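Local atomic coordinates of 2-hydroxyethylphosphonate dioxygenase (Streptomyces viridochromogenes, PDB entry 4YAR), a protein that uses a non-heme iron centre and O2 to convert 2-hydroxyethylphosphonate into hydroxymethylphosphonate and formate during biosynthesis of the antibiotic phosphinothricin tripeptide. Residues 127-132 and 196-201; 355-360 and 405-410. The protein carries 1 engineered substitution. One frame throughout, in Å; residues are numbered along the deposited sequence.

How the contacts relate
The contacts lie in different cupin-type parts of the chain: contact 1 where the loop before strand 133-140 meets the end of strand 192-198, in the sheet beside the metal site, contact 2 within the other sheet, where strands 355-362 and 400-407 pair. Contact 2 is the more buried, built on antiparallel backbone pairing, firm at His-357 and Phe-405 and weak at Glu-355 and Ser-407, and on aromatic packing. Contact 1 is only partly buried and has a single backbone hydrogen bond across it, with metal-bound and water-linked polar groups around that. The two meet directly: Tyr-197 reaches into contact 2, and Gln-200 OE1 accepts the backbone NH of Gly-408.

Contact 1 (127-132 and 196-201); sequences NGHLEP and SYTAQS. With CD (cadmium ion), chain B; CD (cadmium ion), chain E.
The imidazole of His-129 is approached obliquely by the methyl CG2 of Thr-198, while water 1, water 4 and Glu-131 N lie in its plane at the edge. The ring of His-182 meets it at about 90°, the two histidines converging on one metal at the iron site of this cupin-fold dioxygenase. Here that site holds a cadmium ion, bound by His-129 NE2 at 2.3 Å, by His-182 NE2 and by four waters; His-176 nearby is an engineered residue. ND1 of the His-129 ring makes a weak bond to Glu-131 O, which, with the metal at NE2, may limit the ring's rotation. Ser-196, a residue known to bind substrate, reaches the metal indirectly, its OG lying 2.8 Å from metal-bound water 1 in a hydrogen bond.

Beyond the site, the loop joins the end of strand 192-198 through Pro-132 O. This oxygen accepts Ala-199 N at 3.3 Å and also a CA-H contact from Thr-198. Leu-130 extends its CG anti to the backbone N (chi1 178°), and that carbon packs against the CB and OG of Ser-201; the Leu-130 side chain also touches Ser-204 and Met-207 of helix 204-210. Ser-201 OG itself weakly caps Ile-203 N. Glu-131 lays its CB alongside Thr-198 CB at 4.0 Å and its CG against Ala-199 O at 3.4 Å. A bend at chi2 (74°) then turns the carboxylate to a second cadmium ion, gripped by OE1 at 2.4 Å and OE2 at 2.5 Å.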
loop_
_atom_site.group_PDB
_atom_site.type_symbol
_atom_site.label_atom_id
_atom_site.label_comp_id
_atom_site.label_asym_id
_atom_site.label_seq_id
_atom_site.Cartn_x
_atom_site.Cartn_y
_atom_site.Cartn_z
ATOM N N ASN A 127 8.743 11.628 -15.157
ATOM C CA ASN A 127 9.968 11.030 -14.597
ATOM C C ASN A 127 9.814 9.645 -13.947
ATOM O O ASN A 127 10.808 8.967 -13.692
ATOM C CB ASN A 127 10.557 11.958 -13.527
ATOM C CG ASN A 127 10.876 13.352 -14.058
ATOM O OD1 ASN A 127 10.699 14.356 -13.348
ATOM N ND2 ASN A 127 11.337 13.422 -15.313
ATOM N N GLY A 128 8.602 9.215 -13.645
ATOM C CA GLY A 128 8.442 7.935 -12.884
ATOM C C GLY A 128 8.470 8.224 -11.382
ATOM O O GLY A 128 8.878 9.288 -10.979
ATOM N N HIS A 129 8.054 7.292 -10.547
ATOM C CA HIS A 129 8.025 7.476 -9.118
ATOM C C HIS A 129 8.172 6.114 -8.458
ATOM O O HIS A 129 7.954 5.091 -9.082
ATOM C CB HIS A 129 6.756 8.207 -8.662
ATOM C CG HIS A 129 5.501 7.754 -9.317
ATOM N ND1 HIS A 129 4.917 6.547 -9.033
ATOM C CD2 HIS A 129 4.668 8.381 -10.193
ATOM C CE1 HIS A 129 3.822 6.411 -9.757
ATOM N NE2 HIS A 129 3.648 7.511 -10.472
ATOM N N LEU A 130 8.600 6.088 -7.229
ATOM C CA LEU A 130 8.853 4.833 -6.546
ATOM C C LEU A 130 7.594 3.993 -6.436
ATOM O O LEU A 130 7.628 2.779 -6.652
ATOM C CB LEU A 130 9.323 5.107 -5.151
ATOM C CG LEU A 130 9.614 3.910 -4.229
ATOM C CD1 LEU A 130 10.617 2.971 -4.881
ATOM C CD2 LEU A 130 10.060 4.457 -2.891
ATOM N N GLU A 131 6.497 4.652 -6.104
ATOM C CA GLU A 131 5.247 3.941 -5.884
ATOM C C GLU A 131 4.732 3.188 -7.106
ATOM O O GLU A 131 4.649 3.731 -8.249
ATOM C CB GLU A 131 4.192 4.878 -5.338
ATOM C CG GLU A 131 4.504 5.380 -3.955
ATOM C CD GLU A 131 5.613 6.431 -3.885
ATOM O OE1 GLU A 131 5.936 7.055 -4.919
ATOM O OE2 GLU A 131 6.150 6.562 -2.778
ATOM N N PRO A 132 4.268 1.949 -6.850
ATOM C CA PRO A 132 3.555 1.213 -7.892
ATOM C C PRO A 132 2.118 1.774 -7.950
ATOM O O PRO A 132 1.687 2.424 -6.997
ATOM C CB PRO A 132 3.578 -0.210 -7.342
ATOM C CG PRO A 132 3.600 -0.065 -5.876
ATOM C CD PRO A 132 4.191 1.276 -5.541
ATOM N N SER A 196 -5.546 6.956 -11.268
ATOM C CA SER A 196 -4.243 6.410 -10.966
ATOM C C SER A 196 -4.190 6.289 -9.454
ATOM O O SER A 196 -4.280 7.301 -8.740
ATOM C CB SER A 196 -3.111 7.255 -11.495
ATOM O OG SER A 196 -1.839 6.676 -11.174
ATOM N N TYR A 197 -4.082 5.058 -8.985
ATOM C CA TYR A 197 -4.112 4.711 -7.579
ATOM C C TYR A 197 -2.771 4.083 -7.138
ATOM O O TYR A 197 -2.462 2.948 -7.533
ATOM C CB TYR A 197 -5.208 3.690 -7.295
ATOM C CG TYR A 197 -5.351 3.384 -5.806
ATOM C CD1 TYR A 197 -5.986 4.277 -4.965
ATOM C CD2 TYR A 197 -4.843 2.220 -5.262
ATOM C CE1 TYR A 197 -6.095 4.042 -3.613
ATOM C CE2 TYR A 197 -4.951 1.930 -3.911
ATOM C CZ TYR A 197 -5.597 2.847 -3.073
ATOM O OH TYR A 197 -5.682 2.552 -1.740
ATOM N N THR A 198 -2.037 4.827 -6.330
ATOM C CA THR A 198 -0.734 4.362 -5.861
ATOM C C THR A 198 -0.863 3.670 -4.490
ATOM O O THR A 198 -1.793 3.863 -3.737
ATOM C CB THR A 198 0.220 5.518 -5.736
ATOM O OG1 THR A 198 -0.265 6.342 -4.672
ATOM C CG2 THR A 198 0.364 6.335 -7.031
ATOM N N ALA A 199 -0.002 2.727 -4.226
ATOM C CA ALA A 199 0.054 2.173 -2.871
ATOM C C ALA A 199 1.362 2.671 -2.311
ATOM O O ALA A 199 2.252 2.997 -3.072
ATOM C CB ALA A 199 0.059 0.660 -2.943
ATOM N N GLN A 200 1.510 2.569 -0.991
ATOM C CA GLN A 200 2.831 2.738 -0.328
ATOM C C GLN A 200 3.826 1.775 -0.885
ATOM O O GLN A 200 3.517 0.636 -1.166
ATOM C CB GLN A 200 2.707 2.573 1.207
ATOM C CG GLN A 200 2.762 1.125 1.765
ATOM C CD GLN A 200 1.655 0.154 1.282
ATOM O OE1 GLN A 200 0.539 0.554 0.869
ATOM N NE2 GLN A 200 1.951 -1.149 1.389
ATOM N N SER A 201 5.059 2.225 -1.072
ATOM C CA SER A 201 6.140 1.342 -1.456
ATOM C C SER A 201 6.632 0.654 -0.177
ATOM O O SER A 201 6.958 1.276 0.806
ATOM C CB SER A 201 7.301 2.096 -2.067
ATOM O OG SER A 201 8.375 1.227 -2.257
HETATM CD CD CD B . 1.957 8.106 -11.921
HETATM CD CD CD E . 7.203 8.601 -3.663
HETATM O O HOH W 1 0.944 6.205 -10.973
HETATM O O HOH W 2 0.530 8.622 -10.336
HETATM O O HOH W 3 -0.099 8.404 -13.283
HETATM O O HOH W 4 2.744 10.342 -12.041
#

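Contact 2 (355-360 and 405-410); sequences ENHYVV and FGSGAH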
loop_
_atom_site.group_PDB
_atom_site.type_symbol
_atom_site.label_atom_id
_atom_site.label_comp_id
_atom_site.label_asym_id
_atom_site.label_seq_id
_atom_site.Cartn_x
_atom_site.Cartn_y
_atom_site.Cartn_z
ATOM N N GLU A 355 -6.631 -0.221 4.454
ATOM C CA GLU A 355 -7.371 0.935 3.968
ATOM C C GLU A 355 -8.068 0.674 2.627
ATOM O O GLU A 355 -7.629 -0.105 1.775
ATOM C CB GLU A 355 -6.446 2.135 3.815
ATOM C CG GLU A 355 -5.730 2.587 5.075
ATOM C CD GLU A 355 -4.835 3.803 4.867
ATOM O OE1 GLU A 355 -4.944 4.521 3.861
ATOM O OE2 GLU A 355 -4.058 4.056 5.786
ATOM N N ASN A 356 -9.187 1.347 2.455
ATOM C CA ASN A 356 -9.889 1.412 1.176
ATOM C C ASN A 356 -10.055 2.863 0.721
ATOM O O ASN A 356 -10.334 3.788 1.570
ATOM C CB ASN A 356 -11.341 0.862 1.282
ATOM C CG ASN A 356 -11.433 -0.635 1.597
ATOM O OD1 ASN A 356 -10.683 -1.446 1.121
ATOM N ND2 ASN A 356 -12.454 -0.996 2.408
ATOM N N HIS A 357 -10.034 3.059 -0.605
ATOM C CA HIS A 357 -10.433 4.293 -1.197
ATOM C C HIS A 357 -11.484 4.017 -2.226
ATOM O O HIS A 357 -11.309 3.030 -3.064
ATOM C CB HIS A 357 -9.235 5.005 -1.896
ATOM C CG HIS A 357 -8.115 5.379 -0.990
ATOM N ND1 HIS A 357 -7.936 6.671 -0.542
ATOM C CD2 HIS A 357 -7.088 4.676 -0.494
ATOM C CE1 HIS A 357 -6.825 6.742 0.146
ATOM N NE2 HIS A 357 -6.320 5.550 0.226
ATOM N N TYR A 358 -12.636 4.691 -2.111
ATOM C CA TYR A 358 -13.721 4.410 -3.010
ATOM C C TYR A 358 -14.054 5.626 -3.868
ATOM O O TYR A 358 -14.053 6.754 -3.352
ATOM C CB TYR A 358 -15.041 4.091 -2.243
ATOM C CG TYR A 358 -15.111 2.772 -1.508
ATOM C CD1 TYR A 358 -15.390 1.593 -2.164
ATOM C CD2 TYR A 358 -14.871 2.717 -0.159
ATOM C CE1 TYR A 358 -15.507 0.420 -1.492
ATOM C CE2 TYR A 358 -14.964 1.545 0.540
ATOM C CZ TYR A 358 -15.284 0.374 -0.131
ATOM O OH TYR A 358 -15.378 -0.825 0.536
ATOM N N VAL A 359 -14.419 5.397 -5.116
ATOM C CA VAL A 359 -15.017 6.458 -5.979
ATOM C C VAL A 359 -16.244 6.000 -6.708
ATOM O O VAL A 359 -16.283 4.884 -7.345
ATOM C CB VAL A 359 -13.993 7.103 -6.936
ATOM C CG1 VAL A 359 -13.435 6.085 -7.905
ATOM C CG2 VAL A 359 -14.621 8.310 -7.684
ATOM N N VAL A 360 -17.292 6.799 -6.584
ATOM C CA VAL A 360 -18.584 6.484 -7.171
ATOM C C VAL A 360 -18.543 6.853 -8.662
ATOM O O VAL A 360 -18.132 7.946 -9.017
ATOM C CB VAL A 360 -19.743 7.286 -6.518
ATOM C CG1 VAL A 360 -21.036 6.945 -7.186
ATOM C CG2 VAL A 360 -19.861 7.028 -5.046
ATOM N N PHE A 405 -10.601 0.625 -4.257
ATOM C CA PHE A 405 -9.126 0.470 -4.291
ATOM C C PHE A 405 -8.664 0.145 -2.892
ATOM O O PHE A 405 -9.243 0.587 -1.880
ATOM C CB PHE A 405 -8.416 1.728 -4.832
ATOM C CG PHE A 405 -8.791 2.120 -6.226
ATOM C CD1 PHE A 405 -8.152 1.526 -7.328
ATOM C CD2 PHE A 405 -9.810 3.007 -6.463
ATOM C CE1 PHE A 405 -8.462 1.911 -8.636
ATOM C CE2 PHE A 405 -10.116 3.404 -7.760
ATOM C CZ PHE A 405 -9.464 2.832 -8.844
ATOM N N GLY A 406 -7.514 -0.524 -2.789
ATOM C CA GLY A 406 -6.968 -0.825 -1.541
ATOM C C GLY A 406 -5.465 -0.724 -1.509
ATOM O O GLY A 406 -4.770 -1.062 -2.420
ATOM N N SER A 407 -4.988 -0.208 -0.386
ATOM C CA SER A 407 -3.556 -0.070 -0.137
ATOM C C SER A 407 -3.312 -0.058 1.374
ATOM O O SER A 407 -4.263 -0.099 2.154
ATOM C CB SER A 407 -3.030 1.223 -0.754
ATOM O OG SER A 407 -3.756 2.398 -0.352
ATOM N N GLY A 408 -2.062 0.114 1.804
ATOM C CA GLY A 408 -1.846 0.282 3.251
ATOM C C GLY A 408 -0.772 -0.671 3.732
ATOM O O GLY A 408 -0.786 -1.866 3.400
ATOM N N ALA A 409 0.118 -0.142 4.564
ATOM C CA ALA A 409 1.140 -0.962 5.242
ATOM C C ALA A 409 0.587 -1.833 6.371
ATOM O O ALA A 409 1.221 -2.805 6.755
ATOM C CB ALA A 409 2.205 -0.063 5.801
ATOM N N HIS A 410 -0.565 -1.504 6.936
ATOM C CA HIS A 410 -1.066 -2.179 8.119
ATOM C C HIS A 410 -2.595 -2.440 7.976
ATOM O O HIS A 410 -3.331 -1.492 7.753
ATOM C CB HIS A 410 -0.795 -1.285 9.332
ATOM C CG HIS A 410 0.656 -0.930 9.475
ATOM N ND1 HIS A 410 1.638 -1.876 9.669
ATOM C CD2 HIS A 410 1.285 0.273 9.468
ATOM C CE1 HIS A 410 2.812 -1.273 9.723
ATOM N NE2 HIS A 410 2.623 0.029 9.612
#
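His-357 and Phe-405 face each other as a hydrogen-bonded pair of antiparallel strands, 355-362 and 400-407, neighbours in the second cupin-type sheet of the chain. Their backbones are joined both ways: His-357 N donates to Phe-405 O at 2.9 Å, and Phe-405 N donates to His-357 O at 2.8 Å, both nearly straight at the hydrogen (163° and 164°). Pairing slackens toward Glu-355 and Ser-407, whose two backbone bonds are weak. Between these pairs, Asn-356 and Gly-406 form a non-hydrogen-bonded pair bridged by CA-H contacts, with Asn-356 CA 3.2 Å from Phe-405 O and Gly-406 CA 3.5 Å from Glu-355 O.

Aromatic and apolar packing occupies the face carrying His-357 and Phe-405. The Phe-405 ring has His-357 O and Val-359 CG1 at its edge, near its plane, the methyl lying 4.3 Å from CE2. The ring also stacks on Tyr-197; His-357 packs edge-to-face with Trp-387 from strand 385-388. This group thus ties the sheet to strand 192-198 of the sheet next to the metal site.

Among the polar groups, Glu-355 OE1 is hydrogen-bonded to Trp-387 NE1 of the adjacent strand 385-388. Ser-407 OG, whose very short approach to the Tyr-197 hydroxyl is doubtful, sits between its own backbone N and carbonyl carbon (chi1 53°), a setting that brings it to the edge of the His-357 imidazole, 4.0 Å from CD2.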